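Local coordinates for universal stress protein (Mycobacterium smegmatis, PDB 5AHW) that binds cyclic AMP as a homodimeric member of the universal stress protein A family and probably links nucleotide binding to signalling, at residues 11-25 with 70-83. Sequence-based numbering, arbitrary orientation.
Sequences TDGSDSSLRAVDRAG and ILREANDRAKAAGA. With CMP (adenosine-3',5'-cyclic-monophosphate), chain K.
R77 sets out with CG anti to its carbonyl carbon (chi1 -70°) and then bends at chi2 and chi3, which curls its guanidinium back to D22. It grips the carboxylate side-on. NE of R77 meets OD1 of D22 at 2.8 Å, on the syn lone pair of OD1, and NH2 of R77 meets OD2 of D22, also at 2.8 Å. Both bonds are nearly straight, although the two planes are 37° apart. This double salt bridge fixes the rotation of the guanidinium. CB of L18 lies over one guanidinium face, 3.6 Å from NH1 of R77.

Deeper in, A74 is a small residue facing the other helix. Its CB touches CG2 of T11, CD2 of L18 and CG2 of V21. V21 places CG1 anti to its backbone N, 3.9 Å from CB of A78. G25 lets the backbones close in, with its CA 4.5 Å from that of A78. At the other end, I70 packs on G13, its CG2 3.6 Å from G13 N. The loop leads into helix 15-31, and in its first turn S16 OG donates a hydrogen bond to phosphate oxygen O2P of cyclic AMP.

The segments 15-25 and 70-80 of helices 15-31 and 65-80 cross at -40°, on one face of the parallel sheet. V21 rests on strand 6-10, A78 and I70 on strand 34-41, and L71 reaches strand 86-92.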
loop_
_atom_site.group_PDB
_atom_site.type_symbol
_atom_site.label_atom_id
_atom_site.label_comp_id
_atom_site.label_asym_id
_atom_site.label_seq_id
_atom_site.Cartn_x
_atom_site.Cartn_y
_atom_site.Cartn_z
ATOM N N THR B 11 -6.650 0.957 -13.025
ATOM C CA THR B 11 -7.485 2.121 -13.247
ATOM C C THR B 11 -8.770 1.786 -14.004
ATOM O O THR B 11 -8.710 1.016 -14.945
ATOM C CB THR B 11 -6.745 3.237 -14.005
ATOM O OG1 THR B 11 -7.661 4.329 -14.258
ATOM C CG2 THR B 11 -6.175 2.785 -15.267
ATOM N N ASP B 12 -9.913 2.340 -13.577
ATOM C CA ASP B 12 -11.173 2.304 -14.348
ATOM C C ASP B 12 -11.481 3.627 -15.088
ATOM O O ASP B 12 -12.583 3.832 -15.568
ATOM C CB ASP B 12 -12.356 1.979 -13.474
ATOM C CG ASP B 12 -12.544 3.013 -12.406
ATOM O OD1 ASP B 12 -11.591 3.821 -12.218
ATOM O OD2 ASP B 12 -13.578 2.977 -11.725
ATOM N N GLY B 13 -10.510 4.512 -15.201
ATOM C CA GLY B 13 -10.754 5.788 -15.836
ATOM C C GLY B 13 -11.284 6.878 -14.923
ATOM O O GLY B 13 -11.390 8.028 -15.340
ATOM N N SER B 14 -11.655 6.512 -13.698
ATOM C CA SER B 14 -12.087 7.488 -12.712
ATOM C C SER B 14 -10.963 8.420 -12.309
ATOM O O SER B 14 -9.828 7.963 -12.284
ATOM C CB SER B 14 -12.667 6.795 -11.465
ATOM O OG SER B 14 -11.669 6.102 -10.761
ATOM N N ASP B 15 -11.292 9.683 -11.986
ATOM C CA ASP B 15 -10.298 10.657 -11.452
ATOM C C ASP B 15 -9.658 10.109 -10.203
ATOM O O ASP B 15 -8.456 10.172 -10.067
ATOM C CB ASP B 15 -10.939 12.037 -11.158
ATOM C CG ASP B 15 -11.572 12.657 -12.407
ATOM O OD1 ASP B 15 -11.125 12.288 -13.522
ATOM O OD2 ASP B 15 -12.492 13.523 -12.297
ATOM N N SER B 16 -10.441 9.486 -9.327
ATOM C CA SER B 16 -9.904 8.842 -8.122
ATOM C C SER B 16 -8.837 7.848 -8.541
ATOM O O SER B 16 -7.664 7.883 -8.109
ATOM C CB SER B 16 -11.053 8.128 -7.325
ATOM O OG SER B 16 -11.876 7.308 -8.128
ATOM N N SER B 17 -9.186 6.999 -9.510
ATOM C CA SER B 17 -8.212 5.976 -9.894
ATOM C C SER B 17 -6.934 6.567 -10.533
ATOM O O SER B 17 -5.839 5.990 -10.428
ATOM C CB SER B 17 -8.865 4.940 -10.805
ATOM O OG SER B 17 -8.994 5.377 -12.137
ATOM N N LEU B 18 -7.070 7.677 -11.243
ATOM C CA LEU B 18 -5.922 8.258 -11.879
ATOM C C LEU B 18 -4.944 8.809 -10.850
ATOM O O LEU B 18 -3.743 8.900 -11.133
ATOM C CB LEU B 18 -6.365 9.334 -12.862
ATOM C CG LEU B 18 -7.077 8.737 -14.080
ATOM C CD1 LEU B 18 -7.667 9.866 -14.885
ATOM C CD2 LEU B 18 -6.162 7.906 -14.938
ATOM N N ARG B 19 -5.449 9.129 -9.666
ATOM C CA ARG B 19 -4.600 9.493 -8.553
ATOM C C ARG B 19 -3.816 8.273 -8.085
ATOM O O ARG B 19 -2.677 8.442 -7.624
ATOM C CB ARG B 19 -5.368 10.136 -7.371
ATOM C CG ARG B 19 -5.919 11.515 -7.699
ATOM C CD ARG B 19 -6.596 12.273 -6.541
ATOM N NE ARG B 19 -7.974 11.797 -6.266
ATOM C CZ ARG B 19 -9.130 12.414 -6.593
ATOM N NH1 ARG B 19 -9.155 13.598 -7.227
ATOM N NH2 ARG B 19 -10.286 11.828 -6.259
ATOM N N ALA B 20 -4.432 7.096 -8.127
ATOM C CA ALA B 20 -3.732 5.872 -7.835
ATOM C C ALA B 20 -2.620 5.628 -8.847
ATOM O O ALA B 20 -1.552 5.168 -8.472
ATOM C CB ALA B 20 -4.674 4.670 -7.838
ATOM N N VAL B 21 -2.882 5.901 -10.124
ATOM C CA VAL B 21 -1.847 5.845 -11.145
ATOM C C VAL B 21 -0.665 6.866 -10.907
ATOM O O VAL B 21 0.516 6.490 -11.023
ATOM C CB VAL B 21 -2.475 6.066 -12.536
ATOM C CG1 VAL B 21 -1.422 6.106 -13.626
ATOM C CG2 VAL B 21 -3.423 4.927 -12.866
ATOM N N ASP B 22 -0.991 8.132 -10.600
ATOM C CA ASP B 22 0.034 9.105 -10.241
ATOM C C ASP B 22 0.962 8.460 -9.223
ATOM O O ASP B 22 2.176 8.439 -9.457
ATOM C CB ASP B 22 -0.512 10.361 -9.610
ATOM C CG ASP B 22 -1.266 11.174 -10.546
ATOM O OD1 ASP B 22 -1.138 10.930 -11.748
ATOM O OD2 ASP B 22 -2.071 12.030 -10.102
ATOM N N ARG B 23 0.402 7.912 -8.129
ATOM C CA ARG B 23 1.221 7.356 -7.070
ATOM C C ARG B 23 1.996 6.127 -7.521
ATOM O O ARG B 23 3.188 5.996 -7.218
ATOM C CB ARG B 23 0.408 7.067 -5.841
ATOM C CG ARG B 23 1.210 7.030 -4.574
ATOM C CD ARG B 23 1.690 8.447 -4.182
ATOM N NE ARG B 23 0.663 9.138 -3.351
ATOM C CZ ARG B 23 0.872 10.289 -2.721
ATOM N NH1 ARG B 23 2.035 10.937 -2.881
ATOM N NH2 ARG B 23 -0.077 10.823 -1.949
ATOM N N ALA B 24 1.363 5.209 -8.254
ATOM C CA ALA B 24 2.112 4.071 -8.711
ATOM C C ALA B 24 3.229 4.527 -9.612
ATOM O O ALA B 24 4.252 3.949 -9.583
ATOM C CB ALA B 24 1.233 3.079 -9.438
ATOM N N GLY B 25 3.008 5.553 -10.424
ATOM C CA GLY B 25 4.034 6.081 -11.304
ATOM C C GLY B 25 5.252 6.668 -10.596
ATOM O O GLY B 25 6.400 6.482 -11.043
ATOM N N ILE B 70 -8.802 5.379 -21.643
ATOM C CA ILE B 70 -8.395 5.214 -20.240
ATOM C C ILE B 70 -6.927 4.825 -20.140
ATOM O O ILE B 70 -6.193 5.366 -19.292
ATOM C CB ILE B 70 -9.233 4.115 -19.536
ATOM C CG1 ILE B 70 -10.644 4.617 -19.381
ATOM C CG2 ILE B 70 -8.662 3.724 -18.179
ATOM C CD1 ILE B 70 -11.693 3.551 -19.046
ATOM N N LEU B 71 -6.480 3.862 -20.939
ATOM C CA LEU B 71 -5.083 3.462 -20.807
ATOM C C LEU B 71 -4.129 4.571 -21.252
ATOM O O LEU B 71 -3.163 4.770 -20.567
ATOM C CB LEU B 71 -4.778 2.126 -21.519
ATOM C CG LEU B 71 -5.431 0.999 -20.701
ATOM C CD1 LEU B 71 -5.607 -0.232 -21.566
ATOM C CD2 LEU B 71 -4.664 0.670 -19.425
ATOM N N ARG B 72 -4.383 5.277 -22.362
ATOM C CA ARG B 72 -3.467 6.364 -22.744
ATOM C C ARG B 72 -3.433 7.513 -21.727
ATOM O O ARG B 72 -2.372 8.013 -21.367
ATOM C CB ARG B 72 -3.657 6.878 -24.186
ATOM C CG ARG B 72 -5.066 7.251 -24.594
ATOM C CD ARG B 72 -5.146 7.764 -26.044
ATOM N NE ARG B 72 -6.462 7.488 -26.676
ATOM C CZ ARG B 72 -6.815 6.339 -27.272
ATOM N NH1 ARG B 72 -5.970 5.302 -27.365
ATOM N NH2 ARG B 72 -8.033 6.224 -27.793
ATOM N N GLU B 73 -4.575 7.939 -21.215
ATOM C CA GLU B 73 -4.535 8.961 -20.187
ATOM C C GLU B 73 -3.780 8.450 -18.962
ATOM O O GLU B 73 -2.927 9.162 -18.440
ATOM C CB GLU B 73 -5.919 9.477 -19.852
ATOM C CG GLU B 73 -5.952 10.541 -18.742
ATOM C CD GLU B 73 -5.340 11.905 -19.119
ATOM O OE1 GLU B 73 -5.110 12.207 -20.329
ATOM O OE2 GLU B 73 -5.105 12.693 -18.159
ATOM N N ALA B 74 -4.032 7.219 -18.524
ATOM C CA ALA B 74 -3.282 6.716 -17.379
ATOM C C ALA B 74 -1.797 6.726 -17.646
ATOM O O ALA B 74 -0.989 7.018 -16.758
ATOM C CB ALA B 74 -3.727 5.325 -16.966
ATOM N N ASN B 75 -1.442 6.374 -18.867
ATOM C CA ASN B 75 -0.042 6.406 -19.305
ATOM C C ASN B 75 0.590 7.812 -19.198
ATOM O O ASN B 75 1.672 7.980 -18.655
ATOM C CB ASN B 75 0.052 5.917 -20.761
ATOM C CG ASN B 75 1.467 5.571 -21.171
ATOM O OD1 ASN B 75 2.405 6.309 -20.909
ATOM N ND2 ASN B 75 1.624 4.428 -21.852
ATOM N N ASP B 76 -0.100 8.798 -19.746
ATOM C CA ASP B 76 0.317 10.182 -19.636
ATOM C C ASP B 76 0.475 10.584 -18.165
ATOM O O ASP B 76 1.443 11.238 -17.818
ATOM C CB ASP B 76 -0.670 11.109 -20.352
ATOM C CG ASP B 76 -0.631 10.941 -21.856
ATOM O OD1 ASP B 76 0.405 10.464 -22.374
ATOM O OD2 ASP B 76 -1.628 11.300 -22.535
ATOM N N ARG B 77 -0.432 10.160 -17.290
ATOM C CA ARG B 77 -0.347 10.563 -15.884
ATOM C C ARG B 77 0.870 9.915 -15.264
ATOM O O ARG B 77 1.649 10.587 -14.598
ATOM C CB ARG B 77 -1.592 10.154 -15.134
ATOM C CG ARG B 77 -2.803 10.954 -15.526
ATOM C CD ARG B 77 -2.723 12.306 -14.878
ATOM N NE ARG B 77 -3.014 12.107 -13.483
ATOM C CZ ARG B 77 -4.231 12.259 -12.957
ATOM N NH1 ARG B 77 -5.243 12.620 -13.688
ATOM N NH2 ARG B 77 -4.413 12.102 -11.670
ATOM N N ALA B 78 1.065 8.616 -15.515
ATOM C CA ALA B 78 2.222 7.908 -14.964
ATOM C C ALA B 78 3.553 8.440 -15.482
ATOM O O ALA B 78 4.520 8.557 -14.746
ATOM C CB ALA B 78 2.118 6.447 -15.237
ATOM N N LYS B 79 3.595 8.808 -16.739
ATOM C CA LYS B 79 4.816 9.348 -17.331
ATOM C C LYS B 79 5.121 10.747 -16.729
ATOM O O LYS B 79 6.248 11.085 -16.419
ATOM C CB LYS B 79 4.637 9.353 -18.852
ATOM C CG LYS B 79 5.673 10.057 -19.677
ATOM C CD LYS B 79 5.359 9.801 -21.152
ATOM C CE LYS B 79 5.884 10.892 -22.078
ATOM N NZ LYS B 79 7.305 10.687 -22.492
ATOM N N ALA B 80 4.088 11.529 -16.494
ATOM C CA ALA B 80 4.279 12.817 -15.854
ATOM C C ALA B 80 4.810 12.668 -14.413
ATOM O O ALA B 80 5.471 13.557 -13.931
ATOM C CB ALA B 80 2.991 13.639 -15.894
ATOM N N ALA B 81 4.566 11.545 -13.752
ATOM C CA ALA B 81 5.013 11.331 -12.404
ATOM C C ALA B 81 6.364 10.758 -12.331
ATOM O O ALA B 81 6.795 10.395 -11.242
ATOM C CB ALA B 81 4.110 10.351 -11.736
ATOM N N GLY B 82 6.983 10.534 -13.483
ATOM C CA GLY B 82 8.322 9.999 -13.507
ATOM C C GLY B 82 8.550 8.624 -14.096
ATOM O O GLY B 82 9.659 8.321 -14.513
ATOM N N ALA B 83 7.548 7.778 -14.133
ATOM C CA ALA B 83 7.794 6.438 -14.674
ATOM C C ALA B 83 8.210 6.500 -16.157
ATOM O O ALA B 83 7.697 7.320 -16.915
ATOM C CB ALA B 83 6.552 5.582 -14.500
HETATM P P CMP K . -10.233 4.244 -7.144
HETATM O O1P CMP K . -9.445 5.422 -6.583
HETATM O O2P CMP K . -11.272 4.713 -8.053
HETATM O "O5'" CMP K . -10.767 3.236 -6.053
HETATM C "C5'" CMP K . -11.121 1.849 -6.281
HETATM C "C4'" CMP K . -10.039 1.270 -7.148
HETATM O "O4'" CMP K . -10.322 -0.033 -7.628
HETATM C "C3'" CMP K . -9.775 2.047 -8.382
HETATM O "O3'" CMP K . -9.228 3.303 -8.008
HETATM C "C2'" CMP K . -8.884 1.087 -9.184
HETATM O "O2'" CMP K . -7.524 1.044 -8.730
HETATM C "C1'" CMP K . -9.581 -0.238 -8.836
HETATM N N9 CMP K . -10.508 -0.541 -9.953
HETATM C C8 CMP K . -11.839 -0.342 -9.988
HETATM N N7 CMP K . -12.342 -0.665 -11.189
HETATM C C5 CMP K . -11.344 -1.090 -11.927
HETATM C C6 CMP K . -11.178 -1.630 -13.289
HETATM N N6 CMP K . -12.238 -1.752 -14.076
HETATM N N1 CMP K . -9.950 -1.972 -13.702
HETATM C C2 CMP K . -8.867 -1.854 -12.927
HETATM N N3 CMP K . -8.933 -1.356 -11.674
HETATM C C4 CMP K . -10.122 -0.977 -11.137
#